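Local coordinates for L-iditol 2-dehydrogenase (Clostridium scindens, PDB 4OH1), which is thought to be a zinc-dependent, NAD-linked polyol dehydrogenase that oxidises L-iditol or related sugar alcohols, at residues A[77-82]-A[95-100]. Numbering follows the deposited sequence.
Sequences SGVIDK and GQKVVA
Ile80 points toward segment 95-100 and meets Val98 of the strand and Gln96 of the loop before it. It has more surface buried by this contact than any other residue here. Its CG1 lies 3.8 Å from CG1 of Val98, and the two side chains cross at about a right angle. With chi1 at -63°, CG1 of Ile80 is turned anti to its own carbonyl carbon, over the carbonyl oxygen of Gln96. Its CD1 then reaches OE1 of Gln96 at 3.7 Å, the two side chains running side by side. The amide of Gln96 is held at both ends, OE1 by the backbone N of Lys93 and NE2 by the carbonyl of Gly91. Ile36 and Ile38 of strand 35-44 touch Ile80 and Val98 respectively.

Val79 points to the other face from Val98, with Lys97. Its CG1, anti to the backbone N, rests 3.6 Å from the carbonyl carbon of Gly95. NZ of Lys97 is hydrogen-bonded to O of Ala148 and O of Asp146.

Four backbone bonds join the segments. Gly78 and Val98 form a hydrogen-bonded pair, N of Gly78 to O of Val98 at 3.0 Å and N of Val98 to O of Gly78 at 2.9 Å. N of Ile80 binds O of Gln96 at 2.9 Å, and N of Gly95 closes the row on O of Ile80 at 3.1 Å, nearly straight at 175°. The axes of the short segments 77-82 and 97-100 meet at 112°, well short of a straight antiparallel pair. Both segments lie in the GroES-like domain of this zinc-containing alcohol dehydrogenase, where strand 97-100 pairs antiparallel with strand 75-83 in the mixed sheet.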
# COMPACT_ATOMS: atom_id res chain seq x y z
N SER A 77 0.78 -33.24 -4.04
CA SER A 77 0.86 -33.45 -2.60
C SER A 77 1.37 -34.87 -2.37
O SER A 77 1.16 -35.71 -3.20
CB SER A 77 -0.51 -33.29 -1.96
OG SER A 77 -1.40 -34.20 -2.52
N GLY A 78 2.00 -35.12 -1.25
CA GLY A 78 2.28 -36.47 -0.84
C GLY A 78 2.91 -36.50 0.53
O GLY A 78 2.64 -35.64 1.36
N VAL A 79 3.77 -37.50 0.75
CA VAL A 79 4.35 -37.76 2.07
C VAL A 79 5.87 -37.87 1.91
O VAL A 79 6.37 -38.43 0.93
CB VAL A 79 3.75 -39.04 2.64
CG1 VAL A 79 4.30 -39.32 3.98
CG2 VAL A 79 2.24 -38.89 2.78
N ILE A 80 6.63 -37.30 2.83
CA ILE A 80 8.06 -37.41 2.82
C ILE A 80 8.47 -38.89 2.97
O ILE A 80 8.01 -39.59 3.87
CB ILE A 80 8.70 -36.58 3.91
CG1 ILE A 80 8.40 -35.09 3.68
CG2 ILE A 80 10.21 -36.83 3.94
CD1 ILE A 80 9.27 -34.11 4.48
N ASP A 81 9.33 -39.33 2.05
CA ASP A 81 9.80 -40.69 1.96
C ASP A 81 11.26 -40.83 2.41
O ASP A 81 11.63 -41.86 2.92
CB ASP A 81 9.74 -41.12 0.51
CG ASP A 81 10.10 -42.56 0.32
OD1 ASP A 81 9.33 -43.40 0.81
OD2 ASP A 81 11.13 -42.84 -0.35
N LYS A 82 12.07 -39.79 2.24
CA LYS A 82 13.45 -39.81 2.66
C LYS A 82 14.02 -38.40 2.67
O LYS A 82 13.69 -37.56 1.82
CB LYS A 82 14.24 -40.64 1.68
CG LYS A 82 15.73 -40.61 1.89
CD LYS A 82 16.41 -41.74 1.14
CE LYS A 82 17.95 -41.72 1.29
NZ LYS A 82 18.52 -42.71 0.34
N GLY A 95 7.33 -39.39 6.85
CA GLY A 95 5.94 -39.43 7.30
C GLY A 95 5.21 -38.09 7.24
O GLY A 95 3.99 -38.05 7.37
N GLN A 96 5.92 -36.97 7.11
CA GLN A 96 5.21 -35.67 7.07
C GLN A 96 4.48 -35.50 5.76
O GLN A 96 5.05 -35.71 4.72
CB GLN A 96 6.18 -34.51 7.25
CG GLN A 96 6.69 -34.41 8.68
CD GLN A 96 7.89 -33.49 8.86
OE1 GLN A 96 8.45 -32.92 7.94
NE2 GLN A 96 8.29 -33.37 10.08
N LYS A 97 3.19 -35.18 5.82
CA LYS A 97 2.45 -34.72 4.65
C LYS A 97 2.96 -33.34 4.17
O LYS A 97 3.13 -32.42 4.99
CB LYS A 97 0.98 -34.63 4.98
CG LYS A 97 0.32 -36.01 5.19
CD LYS A 97 -1.14 -35.89 5.38
CE LYS A 97 -1.77 -37.24 5.55
NZ LYS A 97 -3.20 -36.99 5.84
N VAL A 98 3.16 -33.20 2.85
CA VAL A 98 3.71 -31.99 2.27
C VAL A 98 3.17 -31.68 0.86
O VAL A 98 2.59 -32.54 0.20
CB VAL A 98 5.23 -32.08 2.17
CG1 VAL A 98 5.88 -32.25 3.54
CG2 VAL A 98 5.64 -33.25 1.25
N VAL A 99 3.44 -30.45 0.42
CA VAL A 99 3.34 -30.05 -0.95
C VAL A 99 4.65 -29.45 -1.31
O VAL A 99 5.48 -29.10 -0.43
CB VAL A 99 2.22 -29.08 -1.24
CG1 VAL A 99 0.88 -29.72 -0.94
CG2 VAL A 99 2.38 -27.78 -0.44
N ALA A 100 4.87 -29.39 -2.60
CA ALA A 100 6.14 -28.89 -3.14
C ALA A 100 5.91 -27.71 -4.09
O ALA A 100 4.91 -27.67 -4.81
CB ALA A 100 6.82 -30.01 -3.91